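PDB 4DF3: fibrillarin-like rRNA/tRNA 2'-O-methyltransferase from Aeropyrum pernix, which probably transfers methyl groups from S-adenosylmethionine to ribose 2'-hydroxyls of rRNA and tRNA at sites picked out by a guide RNA. Local coordinates for residues A64-L67 / K68-E72; E109-P112 / R113-R116. The protein carries 2 engineered substitutions. One frame throughout, in Å; residues are numbered along the deposited sequence.

Contact 1: A64-L67 / K68-E72; sequences AALL and KGLIE
A Schellman motif ends helix 61-67, with the amides of Gly69 and Leu70 turned back to bond into its last turn. The two defining bonds run from Leu70 N to Ala65 O, at 2.9 Å, and from Gly69 N to Leu66 O, at 3.0 Å. The outer bond is fairly straight, with an N-H...O angle of 160°; in the inner one Gly69 N stands above the plane of the Leu66 carbonyl. One residue earlier, Lys68 N still reaches Ala64 O at 2.8 Å in an ordinary helical i to i+4 bond, and adds a weak second bond to Ala65 O. The reversal happens at Gly69, whose positive phi of 101° would press a CB against the carbonyl oxygen of Lys68.

The methyl of Ala65, its CB, lies 4.1 Å from CB of Leu70, an apolar pair across the motif, and the same Leu70 CB rests 3.2 Å from Ala65 O. Because Leu70 has CG anti to its amide nitrogen (chi1 174°), one branch, CD2, comes within 4.3 Å of Leu66 CD2. Ala65 also meets Val215 and Met226, and Leu70 meets Tyr228, which joins the turn to strands 211-216 and 224-229. On the other flank, the aliphatic start of Lys68 runs over the helix end: its CG is 3.3 Å from Ala64 O. The chain then bends at its three outer torsions, and NZ is held by the carbonyl oxygens of His216 and Asp218. Paired 6→1 and 5→2 backbone bonds, a left-handed glycine and an apolar contact across them are the marks of a Schellman C-cap, here closing a helix against the edge of the Rossmann-like sheet.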
loop_
_atom_site.group_PDB
_atom_site.type_symbol
_atom_site.label_atom_id
_atom_site.label_comp_id
_atom_site.label_asym_id
_atom_site.label_seq_id
_atom_site.Cartn_x
_atom_site.Cartn_y
_atom_site.Cartn_z
ATOM N N ALA A 64 -0.158 0.272 8.774
ATOM C CA ALA A 64 0.571 -0.451 9.862
ATOM C C ALA A 64 2.092 -0.292 9.787
ATOM O O ALA A 64 2.797 -0.023 10.829
ATOM C CB ALA A 64 0.144 -1.949 9.904
ATOM N N ALA A 65 2.634 -0.348 8.566
ATOM C CA ALA A 65 4.089 -0.270 8.441
ATOM C C ALA A 65 4.591 1.108 8.879
ATOM O O ALA A 65 5.663 1.212 9.543
ATOM C CB ALA A 65 4.553 -0.599 7.052
ATOM N N LEU A 66 3.816 2.159 8.563
ATOM C CA LEU A 66 4.245 3.533 8.970
ATOM C C LEU A 66 4.221 3.652 10.493
ATOM O O LEU A 66 5.176 4.141 11.085
ATOM C CB LEU A 66 3.302 4.613 8.371
ATOM C CG LEU A 66 3.402 4.678 6.834
ATOM C CD1 LEU A 66 2.307 5.685 6.295
ATOM C CD2 LEU A 66 4.760 5.208 6.390
ATOM N N LEU A 67 3.157 3.146 11.089
ATOM C CA LEU A 67 2.974 3.290 12.548
ATOM C C LEU A 67 3.966 2.390 13.313
ATOM O O LEU A 67 4.246 2.648 14.491
ATOM C CB LEU A 67 1.537 2.994 12.970
ATOM C CG LEU A 67 0.462 3.980 12.474
ATOM C CD1 LEU A 67 -0.886 3.691 13.059
ATOM C CD2 LEU A 67 0.903 5.390 12.733
ATOM N N LYS A 68 4.492 1.347 12.635
ATOM C CA LYS A 68 5.539 0.505 13.202
ATOM C C LYS A 68 6.981 1.015 12.905
ATOM O O LYS A 68 7.982 0.326 13.145
ATOM C CB LYS A 68 5.339 -0.953 12.714
ATOM C CG LYS A 68 4.071 -1.633 13.354
ATOM C CD LYS A 68 3.939 -1.520 14.865
ATOM C CE LYS A 68 5.175 -2.091 15.597
ATOM N NZ LYS A 68 5.405 -3.547 15.216
ATOM N N GLY A 69 7.097 2.144 12.241
ATOM C CA GLY A 69 8.414 2.820 12.097
ATOM C C GLY A 69 9.089 2.612 10.752
ATOM O O GLY A 69 10.296 2.837 10.601
ATOM N N LEU A 70 8.326 2.223 9.723
ATOM C CA LEU A 70 8.926 2.184 8.402
ATOM C C LEU A 70 9.666 3.553 8.165
ATOM O O LEU A 70 9.173 4.630 8.497
ATOM C CB LEU A 70 7.789 1.950 7.334
ATOM C CG LEU A 70 8.290 2.038 5.877
ATOM C CD1 LEU A 70 9.268 0.959 5.517
ATOM C CD2 LEU A 70 7.134 1.932 4.876
ATOM N N ILE A 71 10.867 3.485 7.581
ATOM C CA ILE A 71 11.805 4.644 7.623
ATOM C C ILE A 71 11.292 5.916 6.921
ATOM O O ILE A 71 11.703 7.038 7.305
ATOM C CB ILE A 71 13.199 4.145 7.084
ATOM C CG1 ILE A 71 14.344 5.143 7.301
ATOM C CG2 ILE A 71 13.084 3.668 5.624
ATOM C CD1 ILE A 71 15.721 4.460 7.173
ATOM N N GLU A 72 10.423 5.761 5.901
ATOM C CA GLU A 72 9.902 6.900 5.055
ATOM C C GLU A 72 8.688 6.332 4.362
ATOM O O GLU A 72 8.533 5.079 4.338
ATOM C CB GLU A 72 10.929 7.385 4.019
ATOM C CG GLU A 72 11.428 6.394 3.027
ATOM C CD GLU A 72 12.901 6.522 2.715
ATOM O OE1 GLU A 72 13.623 7.366 3.301
ATOM O OE2 GLU A 72 13.363 5.706 1.918
#

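Contact 2: E109-P112 / R113-R116; sequences EFAP and RVMR. With SAM (S-adenosylmethionine), chain C.
Glu109 OE2 is gripped from two sources: the O2' hydroxyl of S-adenosylmethionine donates to it at 2.6 Å, and the Ala111 amide N at 3.0 Å, on the anti lone pair. The other oxygen, OE1, accepts from O3' of the ligand at 2.7 Å and, weakly, from the amide of Ala87. CG1 of Val114 lies against the carboxylate carbon, 3.7 Å from Glu109 CD, while its CG2 meets Ala111 CB. Ala111 is the N-cap residue of helix 112-121, and its carbonyl O receives Met115 N almost straight on (2.9 Å, 170°). The bent side chain of Met115 brings CE to 3.9 Å from Glu109 CB. Phe110, with CG between its amide nitrogen and carbonyl carbon (chi1 78°), lays one ring face over the adenine, SAM C5 lying 3.4 Å above the ring centre. An alanine here would remove that ring and is likely to leave this face of the adenine without the ring that covers it, freer to shift. With one carboxylate oxygen for each ribose hydroxyl and an aromatic face for the base, the end of strand 104-109 and the residue after it hold the ribose and adenine, consistent with recognition of the methyl donor's nucleoside part.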
loop_
_atom_site.group_PDB
_atom_site.type_symbol
_atom_site.label_atom_id
_atom_site.label_comp_id
_atom_site.label_asym_id
_atom_site.label_seq_id
_atom_site.Cartn_x
_atom_site.Cartn_y
_atom_site.Cartn_z
ATOM N N GLU A 109 -5.518 -7.841 -9.843
ATOM C CA GLU A 109 -6.327 -8.676 -8.962
ATOM C C GLU A 109 -6.877 -9.768 -9.852
ATOM O O GLU A 109 -7.409 -9.439 -10.962
ATOM C CB GLU A 109 -7.511 -7.851 -8.394
ATOM C CG GLU A 109 -8.599 -8.660 -7.666
ATOM C CD GLU A 109 -8.031 -9.509 -6.567
ATOM O OE1 GLU A 109 -7.311 -8.993 -5.631
ATOM O OE2 GLU A 109 -8.226 -10.745 -6.671
ATOM N N PHE A 110 -6.741 -11.031 -9.411
ATOM C CA PHE A 110 -7.148 -12.187 -10.284
ATOM C C PHE A 110 -8.523 -12.815 -10.027
ATOM O O PHE A 110 -8.940 -13.667 -10.816
ATOM C CB PHE A 110 -6.076 -13.253 -10.448
ATOM C CG PHE A 110 -5.905 -14.212 -9.280
ATOM C CD1 PHE A 110 -5.172 -15.416 -9.499
ATOM C CD2 PHE A 110 -6.435 -13.953 -8.009
ATOM C CE1 PHE A 110 -4.951 -16.336 -8.464
ATOM C CE2 PHE A 110 -6.233 -14.880 -6.952
ATOM C CZ PHE A 110 -5.500 -16.066 -7.172
ATOM N N ALA A 111 -9.202 -12.416 -8.942
ATOM C CA ALA A 111 -10.527 -12.993 -8.617
ATOM C C ALA A 111 -11.622 -12.095 -9.158
ATOM O O ALA A 111 -11.753 -10.973 -8.702
ATOM C CB ALA A 111 -10.714 -13.247 -7.111
ATOM N N PRO A 112 -12.413 -12.587 -10.152
ATOM C CA PRO A 112 -13.564 -11.803 -10.649
ATOM C C PRO A 112 -14.491 -11.228 -9.593
ATOM O O PRO A 112 -14.942 -10.098 -9.755
ATOM C CB PRO A 112 -14.325 -12.813 -11.528
ATOM C CG PRO A 112 -13.246 -13.727 -12.017
ATOM C CD PRO A 112 -12.294 -13.883 -10.863
ATOM N N ARG A 113 -14.800 -11.973 -8.539
ATOM C CA ARG A 113 -15.727 -11.459 -7.518
ATOM C C ARG A 113 -15.124 -10.297 -6.732
ATOM O O ARG A 113 -15.841 -9.392 -6.303
ATOM C CB ARG A 113 -16.169 -12.552 -6.536
ATOM C CG ARG A 113 -15.209 -12.764 -5.360
ATOM C CD ARG A 113 -15.645 -13.915 -4.472
ATOM N NE ARG A 113 -16.854 -13.566 -3.725
ATOM C CZ ARG A 113 -17.526 -14.419 -2.956
ATOM N NH1 ARG A 113 -17.107 -15.685 -2.856
ATOM N NH2 ARG A 113 -18.621 -14.022 -2.309
ATOM N N VAL A 114 -13.801 -10.337 -6.551
ATOM C CA VAL A 114 -13.098 -9.250 -5.818
ATOM C C VAL A 114 -12.991 -8.035 -6.752
ATOM O O VAL A 114 -13.218 -6.898 -6.339
ATOM C CB VAL A 114 -11.753 -9.774 -5.251
ATOM C CG1 VAL A 114 -10.978 -8.700 -4.491
ATOM C CG2 VAL A 114 -11.989 -11.007 -4.385
ATOM N N MET A 115 -12.707 -8.287 -8.027
ATOM C CA MET A 115 -12.717 -7.234 -9.035
ATOM C C MET A 115 -14.054 -6.442 -9.073
ATOM O O MET A 115 -14.051 -5.199 -9.058
ATOM C CB MET A 115 -12.315 -7.800 -10.416
ATOM C CG MET A 115 -12.237 -6.750 -11.503
ATOM S SD MET A 115 -11.138 -5.329 -11.156
ATOM C CE MET A 115 -9.497 -6.098 -11.323
ATOM N N ARG A 116 -15.184 -7.142 -9.080
ATOM C CA ARG A 116 -16.519 -6.511 -9.074
ATOM C C ARG A 116 -16.657 -5.582 -7.892
ATOM O O ARG A 116 -17.159 -4.461 -8.030
ATOM C CB ARG A 116 -17.628 -7.580 -8.987
ATOM C CG ARG A 116 -17.997 -8.192 -10.326
ATOM C CD ARG A 116 -19.406 -8.840 -10.302
ATOM N NE ARG A 116 -19.495 -10.061 -9.484
ATOM C CZ ARG A 116 -18.946 -11.243 -9.802
ATOM N NH1 ARG A 116 -18.242 -11.389 -10.916
ATOM N NH2 ARG A 116 -19.101 -12.293 -9.002
HETATM N N SAM C . -3.599 -5.304 -0.622
HETATM C CA SAM C . -4.991 -5.415 -0.098
HETATM C C SAM C . -5.172 -4.292 0.928
HETATM O O SAM C . -4.209 -3.893 1.616
HETATM O OXT SAM C . -6.276 -3.777 1.069
HETATM C CB SAM C . -5.268 -6.791 0.600
HETATM C CG SAM C . -4.840 -7.853 -0.399
HETATM S SD SAM C . -5.521 -9.515 -0.139
HETATM C CE SAM C . -4.344 -9.878 1.189
HETATM C "C5'" SAM C . -4.726 -10.445 -1.501
HETATM C "C4'" SAM C . -5.474 -10.344 -2.833
HETATM O "O4'" SAM C . -4.682 -10.760 -3.944
HETATM C "C3'" SAM C . -6.754 -11.157 -2.963
HETATM O "O3'" SAM C . -7.775 -10.201 -3.266
HETATM C "C2'" SAM C . -6.492 -12.233 -4.029
HETATM O "O2'" SAM C . -7.629 -12.495 -4.821
HETATM C "C1'" SAM C . -5.403 -11.588 -4.875
HETATM N N9 SAM C . -4.420 -12.526 -5.451
HETATM C C8 SAM C . -3.862 -13.698 -4.927
HETATM N N7 SAM C . -2.983 -14.219 -5.868
HETATM C C5 SAM C . -2.985 -13.424 -6.948
HETATM C C6 SAM C . -2.279 -13.474 -8.139
HETATM N N6 SAM C . -1.380 -14.477 -8.479
HETATM N N1 SAM C . -2.570 -12.399 -8.967
HETATM C C2 SAM C . -3.441 -11.342 -8.774
HETATM N N3 SAM C . -4.125 -11.316 -7.572
HETATM C C4 SAM C . -3.900 -12.355 -6.723
#

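Contacts 1 and 2 lie on opposite sides of the chain's centre, 29 Å apart between centres and about 19 Å between nearest atoms, so neither touches the other. Contact 1 finishes the helix that precedes strand 80-84; contact 2 starts the helix that follows the neighbouring parallel strand 104-109. One is therefore a helix C-terminus and the other an N-terminus within the same Rossmann-like methyltransferase fold. Only contact 2 holds the ligand, at its ribose and adenine. Contact 1 stands back from the pocket: the side chain of Ala64 is about 10 Å from S-adenosylmethionine and about 9 Å from the side chain of Thr91, another cofactor-binding residue.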